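Sphingomyelinase C (Streptomyces griseocarneus, PDB 7CNE) belongs to the endonuclease/exonuclease/phosphatase family of the DNase I-like clan and has the two-sheet fold of that family. Local coordinates at residues A[211-225]-A[251-265]. Sequence-based numbering, arbitrary orientation.
Sequences GDLAPADSRAGHPYS and HRNGHARPAGWRNTV
Ser-218 to Gly-221 pairs in parallel with Arg-262 to Val-265, adding the outermost strand of a mixed seven-stranded sheet. The backbone ladder runs from Ser-218 N on Trp-261 O through Asn-263 N on Ser-218 O, Ala-220 N on Asn-263 O and Val-265 N on Ala-220 O to His-222 N on Val-265 O. A second pairing, Ala-214 N to His-251 O (2.9 Å) and Asn-253 N to Asp-212 O (2.9 Å), ties the Schellman end of helix 203-211 to the end of strand 247-251, in the other sheet.

Side-chain bonds flank both pairings. Asn-253 ND2 meets Asp-212 OD1 at 2.9 Å, in its own amide plane but from above the carboxylate. Asp-217 OD2 takes Trp-261 N (2.8 Å) on its anti lone pair. Asp-217 CG lies anti to the carbonyl carbon (chi1 -64°), which brings the carboxylate to the start of strand 261-265. Arg-262, bent at chi3 (-71°), gives NE to Ser-218 OG at 2.9 Å and lays a guanidinium face over Ala-220 CB.

Arg-219 and Asn-263 lie on the opposite sheet face from Ser-218 and Arg-262. Val-265 CG2 sits over one face of the Arg-219 guanidinium, 3.6 Å from NH2. Water 6 joins Arg-219 NH1 to Asn-263 OD1. Arg-219 also salt-bridges Asp-245 and bonds Asp-247 O through NH2; Val-249 N binds Asn-263 OD1.

Polar side chains thus supplement the edge-strand ladder, and Arg-219 and Asn-263 link it to strand 247-251 of the facing sheet.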
loop_
_atom_site.group_PDB
_atom_site.type_symbol
_atom_site.label_atom_id
_atom_site.label_comp_id
_atom_site.label_asym_id
_atom_site.label_seq_id
_atom_site.Cartn_x
_atom_site.Cartn_y
_atom_site.Cartn_z
ATOM N N GLY A 211 -8.163 -4.774 -12.878
ATOM C CA GLY A 211 -8.438 -5.367 -11.582
ATOM C C GLY A 211 -9.866 -5.806 -11.360
ATOM O O GLY A 211 -10.166 -6.391 -10.311
ATOM N N ASP A 212 -10.749 -5.553 -12.332
ATOM C CA ASP A 212 -12.192 -5.780 -12.189
ATOM C C ASP A 212 -12.734 -5.081 -10.937
ATOM O O ASP A 212 -13.437 -5.670 -10.108
ATOM C CB ASP A 212 -12.523 -7.272 -12.187
ATOM C CG ASP A 212 -13.994 -7.549 -12.537
ATOM O OD1 ASP A 212 -14.696 -6.605 -12.962
ATOM O OD2 ASP A 212 -14.446 -8.707 -12.375
ATOM N N LEU A 213 -12.414 -3.792 -10.823
ATOM C CA LEU A 213 -12.670 -2.996 -9.632
ATOM C C LEU A 213 -13.827 -2.036 -9.867
ATOM O O LEU A 213 -13.932 -1.436 -10.937
ATOM C CB LEU A 213 -11.424 -2.192 -9.244
ATOM C CG LEU A 213 -10.133 -3.001 -9.103
ATOM C CD1 LEU A 213 -8.928 -2.080 -9.123
ATOM C CD2 LEU A 213 -10.195 -3.821 -7.815
ATOM N N ALA A 214 -14.684 -1.880 -8.856
ATOM C CA ALA A 214 -15.683 -0.809 -8.879
ATOM C C ALA A 214 -15.044 0.503 -8.431
ATOM O O ALA A 214 -14.293 0.516 -7.452
ATOM C CB ALA A 214 -16.861 -1.152 -7.974
ATOM N N PRO A 215 -15.279 1.611 -9.129
ATOM C CA PRO A 215 -14.782 2.893 -8.626
ATOM C C PRO A 215 -15.458 3.216 -7.308
ATOM O O PRO A 215 -16.572 2.760 -7.032
ATOM C CB PRO A 215 -15.177 3.894 -9.720
ATOM C CG PRO A 215 -16.347 3.262 -10.393
ATOM C CD PRO A 215 -16.089 1.772 -10.349
ATOM N N ALA A 216 -14.752 3.962 -6.466
ATOM C CA ALA A 216 -15.396 4.495 -5.278
ATOM C C ALA A 216 -16.539 5.402 -5.709
ATOM O O ALA A 216 -16.506 6.008 -6.783
ATOM C CB ALA A 216 -14.390 5.264 -4.415
ATOM N N ASP A 217 -17.582 5.465 -4.880
ATOM C CA ASP A 217 -18.660 6.406 -5.162
ATOM C C ASP A 217 -18.172 7.847 -5.075
ATOM O O ASP A 217 -18.718 8.727 -5.747
ATOM C CB ASP A 217 -19.824 6.153 -4.207
ATOM C CG ASP A 217 -20.444 4.782 -4.416
ATOM O OD1 ASP A 217 -20.957 4.533 -5.524
ATOM O OD2 ASP A 217 -20.392 3.943 -3.486
ATOM N N SER A 218 -17.137 8.107 -4.276
ATOM C CA SER A 218 -16.541 9.431 -4.252
ATOM C C SER A 218 -15.090 9.314 -3.828
ATOM O O SER A 218 -14.734 8.454 -3.016
ATOM C CB SER A 218 -17.294 10.402 -3.326
ATOM O OG SER A 218 -17.311 9.968 -1.985
ATOM N N ARG A 219 -14.257 10.159 -4.420
ATOM C CA ARG A 219 -12.869 10.317 -4.011
ATOM C C ARG A 219 -12.729 11.748 -3.510
ATOM O O ARG A 219 -12.844 12.703 -4.292
ATOM C CB ARG A 219 -11.904 10.005 -5.158
ATOM C CG ARG A 219 -10.436 9.913 -4.696
ATOM C CD ARG A 219 -9.477 9.441 -5.809
ATOM N NE ARG A 219 -8.095 9.519 -5.340
ATOM C CZ ARG A 219 -7.478 8.562 -4.647
ATOM N NH1 ARG A 219 -8.110 7.427 -4.361
ATOM N NH2 ARG A 219 -6.218 8.740 -4.249
ATOM N N ALA A 220 -12.483 11.891 -2.218
ATOM C CA ALA A 220 -12.635 13.141 -1.497
ATOM C C ALA A 220 -11.299 13.594 -0.923
ATOM O O ALA A 220 -10.282 12.895 -1.016
ATOM C CB ALA A 220 -13.681 12.982 -0.387
ATOM N N GLY A 221 -11.312 14.777 -0.307
ATOM C CA GLY A 221 -10.116 15.285 0.337
ATOM C C GLY A 221 -9.150 15.902 -0.663
ATOM O O GLY A 221 -9.542 16.413 -1.714
ATOM N N HIS A 222 -7.866 15.845 -0.325
ATOM C CA HIS A 222 -6.853 16.495 -1.139
ATOM C C HIS A 222 -6.799 15.841 -2.520
ATOM O O HIS A 222 -6.993 14.622 -2.639
ATOM C CB HIS A 222 -5.495 16.414 -0.441
ATOM C CG HIS A 222 -4.449 17.290 -1.052
ATOM N ND1 HIS A 222 -4.493 18.667 -0.974
ATOM C CD2 HIS A 222 -3.322 16.988 -1.741
ATOM C CE1 HIS A 222 -3.439 19.174 -1.593
ATOM N NE2 HIS A 222 -2.714 18.177 -2.068
ATOM N N PRO A 223 -6.587 16.620 -3.590
ATOM C CA PRO A 223 -6.611 16.033 -4.938
ATOM C C PRO A 223 -5.470 15.069 -5.234
ATOM O O PRO A 223 -5.625 14.246 -6.141
ATOM C CB PRO A 223 -6.538 17.262 -5.862
ATOM C CG PRO A 223 -5.998 18.359 -4.996
ATOM C CD PRO A 223 -6.553 18.090 -3.638
ATOM N N TYR A 224 -4.335 15.136 -4.530
ATOM C CA TYR A 224 -3.141 14.387 -4.926
ATOM C C TYR A 224 -2.552 13.650 -3.732
ATOM O O TYR A 224 -1.968 14.278 -2.844
ATOM C CB TYR A 224 -2.081 15.314 -5.524
ATOM C CG TYR A 224 -2.586 16.213 -6.628
ATOM C CD1 TYR A 224 -2.863 15.709 -7.897
ATOM C CD2 TYR A 224 -2.776 17.573 -6.402
ATOM C CE1 TYR A 224 -3.325 16.538 -8.911
ATOM C CE2 TYR A 224 -3.234 18.405 -7.404
ATOM C CZ TYR A 224 -3.504 17.883 -8.655
ATOM O OH TYR A 224 -3.961 18.722 -9.644
ATOM N N SER A 225 -2.640 12.316 -3.735
ATOM C CA SER A 225 -1.993 11.565 -2.666
ATOM C C SER A 225 -0.477 11.497 -2.831
ATOM O O SER A 225 0.210 11.079 -1.891
ATOM C CB SER A 225 -2.583 10.150 -2.575
ATOM O OG SER A 225 -2.092 9.327 -3.612
ATOM N N HIS A 251 -13.399 -1.806 -4.041
ATOM C CA HIS A 251 -14.101 -3.078 -4.008
ATOM C C HIS A 251 -14.072 -3.758 -5.376
ATOM O O HIS A 251 -13.825 -3.132 -6.414
ATOM C CB HIS A 251 -15.544 -2.877 -3.554
ATOM C CG HIS A 251 -15.661 -2.555 -2.102
ATOM N ND1 HIS A 251 -15.764 -3.531 -1.134
ATOM C CD2 HIS A 251 -15.652 -1.371 -1.447
ATOM C CE1 HIS A 251 -15.836 -2.960 0.055
ATOM N NE2 HIS A 251 -15.767 -1.651 -0.106
ATOM N N ARG A 252 -14.337 -5.060 -5.357
ATOM C CA ARG A 252 -14.349 -5.894 -6.555
ATOM C C ARG A 252 -15.748 -5.952 -7.155
ATOM O O ARG A 252 -16.738 -6.109 -6.433
ATOM C CB ARG A 252 -13.882 -7.308 -6.198
ATOM C CG ARG A 252 -13.774 -8.267 -7.360
ATOM C CD ARG A 252 -12.866 -9.431 -6.969
ATOM N NE ARG A 252 -12.807 -10.477 -7.981
ATOM C CZ ARG A 252 -11.947 -10.505 -8.994
ATOM N NH1 ARG A 252 -11.054 -9.534 -9.153
ATOM N NH2 ARG A 252 -11.985 -11.515 -9.854
ATOM N N ASN A 253 -15.830 -5.837 -8.483
ATOM C CA ASN A 253 -17.128 -5.939 -9.142
ATOM C C ASN A 253 -17.797 -7.274 -8.828
ATOM O O ASN A 253 -17.140 -8.313 -8.738
ATOM C CB ASN A 253 -16.980 -5.779 -10.655
ATOM C CG ASN A 253 -16.716 -4.342 -11.060
ATOM O OD1 ASN A 253 -17.273 -3.410 -10.473
ATOM N ND2 ASN A 253 -15.867 -4.154 -12.076
ATOM N N GLY A 254 -19.116 -7.236 -8.653
ATOM C CA GLY A 254 -19.880 -8.437 -8.400
ATOM C C GLY A 254 -19.895 -8.908 -6.961
ATOM O O GLY A 254 -20.498 -9.947 -6.677
ATOM N N HIS A 255 -19.256 -8.193 -6.042
ATOM C CA HIS A 255 -19.245 -8.592 -4.645
ATOM C C HIS A 255 -19.973 -7.550 -3.814
ATOM O O HIS A 255 -20.058 -6.378 -4.195
ATOM C CB HIS A 255 -17.811 -8.791 -4.139
ATOM C CG HIS A 255 -17.178 -10.040 -4.666
ATOM N ND1 HIS A 255 -17.172 -11.222 -3.959
ATOM C CD2 HIS A 255 -16.597 -10.310 -5.861
ATOM C CE1 HIS A 255 -16.582 -12.159 -4.679
ATOM N NE2 HIS A 255 -16.223 -11.632 -5.837
ATOM N N ALA A 256 -20.524 -7.994 -2.690
ATOM C CA ALA A 256 -21.169 -7.066 -1.775
ATOM C C ALA A 256 -20.183 -5.988 -1.339
ATOM O O ALA A 256 -18.974 -6.222 -1.226
ATOM C CB ALA A 256 -21.720 -7.814 -0.560
ATOM N N ARG A 257 -20.705 -4.788 -1.125
ATOM C CA ARG A 257 -19.904 -3.658 -0.680
ATOM C C ARG A 257 -20.841 -2.636 -0.064
ATOM O O ARG A 257 -22.036 -2.635 -0.371
ATOM C CB ARG A 257 -19.113 -3.041 -1.846
ATOM C CG ARG A 257 -19.977 -2.321 -2.890
ATOM C CD ARG A 257 -19.076 -1.592 -3.897
ATOM N NE ARG A 257 -19.826 -0.794 -4.866
ATOM C CZ ARG A 257 -20.233 -1.248 -6.047
ATOM N NH1 ARG A 257 -19.960 -2.497 -6.405
ATOM N NH2 ARG A 257 -20.906 -0.452 -6.876
ATOM N N PRO A 258 -20.347 -1.781 0.831
ATOM C CA PRO A 258 -21.204 -0.718 1.365
ATOM C C PRO A 258 -21.536 0.324 0.303
ATOM O O PRO A 258 -20.741 0.625 -0.592
ATOM C CB PRO A 258 -20.360 -0.108 2.496
ATOM C CG PRO A 258 -19.315 -1.156 2.819
ATOM C CD PRO A 258 -19.036 -1.818 1.503
ATOM N N ALA A 259 -22.736 0.884 0.413
ATOM C CA ALA A 259 -23.089 1.993 -0.452
ATOM C C ALA A 259 -22.318 3.243 -0.038
ATOM O O ALA A 259 -21.911 3.403 1.119
ATOM C CB ALA A 259 -24.597 2.256 -0.406
ATOM N N GLY A 260 -22.112 4.133 -1.003
ATOM C CA GLY A 260 -21.433 5.379 -0.700
ATOM C C GLY A 260 -20.002 5.175 -0.259
ATOM O O GLY A 260 -19.530 5.857 0.661
ATOM N N TRP A 261 -19.295 4.247 -0.900
ATOM C CA TRP A 261 -17.906 3.977 -0.561
ATOM C C TRP A 261 -17.026 5.142 -0.986
ATOM O O TRP A 261 -17.090 5.599 -2.133
ATOM C CB TRP A 261 -17.454 2.690 -1.241
ATOM C CG TRP A 261 -16.082 2.257 -0.874
ATOM C CD1 TRP A 261 -14.958 2.329 -1.652
ATOM C CD2 TRP A 261 -15.682 1.654 0.360
ATOM N NE1 TRP A 261 -13.876 1.815 -0.964
ATOM C CE2 TRP A 261 -14.297 1.392 0.270
ATOM C CE3 TRP A 261 -16.361 1.320 1.542
ATOM C CZ2 TRP A 261 -13.584 0.806 1.307
ATOM C CZ3 TRP A 261 -15.656 0.740 2.569
ATOM C CH2 TRP A 261 -14.277 0.491 2.452
ATOM N N ARG A 262 -16.183 5.609 -0.070
ATOM C CA ARG A 262 -15.342 6.775 -0.294
ATOM C C ARG A 262 -13.865 6.421 -0.109
ATOM O O ARG A 262 -13.515 5.563 0.705
ATOM C CB ARG A 262 -15.754 7.911 0.670
ATOM C CG ARG A 262 -14.870 9.162 0.635
ATOM C CD ARG A 262 -15.515 10.306 1.434
ATOM N NE ARG A 262 -16.692 10.834 0.743
ATOM C CZ ARG A 262 -17.316 11.964 1.062
ATOM N NH1 ARG A 262 -16.904 12.694 2.096
ATOM N NH2 ARG A 262 -18.366 12.355 0.354
ATOM N N ASN A 263 -13.001 7.073 -0.890
ATOM C CA ASN A 263 -11.568 7.183 -0.598
ATOM C C ASN A 263 -11.289 8.649 -0.288
ATOM O O ASN A 263 -11.544 9.513 -1.136
ATOM C CB ASN A 263 -10.686 6.754 -1.785
ATOM C CG ASN A 263 -10.654 5.239 -2.032
ATOM O OD1 ASN A 263 -9.854 4.771 -2.852
ATOM N ND2 ASN A 263 -11.518 4.480 -1.362
ATOM N N THR A 264 -10.759 8.939 0.896
ATOM C CA THR A 264 -10.405 10.308 1.269
ATOM C C THR A 264 -8.890 10.441 1.382
ATOM O O THR A 264 -8.254 9.719 2.161
ATOM C CB THR A 264 -11.074 10.717 2.581
ATOM O OG1 THR A 264 -12.489 10.565 2.447
ATOM C CG2 THR A 264 -10.762 12.171 2.904
ATOM N N VAL A 265 -8.317 11.351 0.601
ATOM C CA VAL A 265 -6.897 11.672 0.706
ATOM C C VAL A 265 -6.734 12.686 1.833
ATOM O O VAL A 265 -7.317 13.774 1.787
ATOM C CB VAL A 265 -6.351 12.221 -0.618
ATOM C CG1 VAL A 265 -4.827 12.398 -0.538
ATOM C CG2 VAL A 265 -6.748 11.301 -1.794
HETATM O O HOH W 1 -10.662 -7.242 -7.528
HETATM O O HOH W 2 -15.923 -10.010 -10.551
HETATM O O HOH W 3 -14.842 0.604 -4.599
HETATM O O HOH W 4 -20.252 1.381 -3.254
HETATM O O HOH W 5 -19.447 8.470 -1.178
HETATM O O HOH W 6 -10.715 6.264 -5.271
#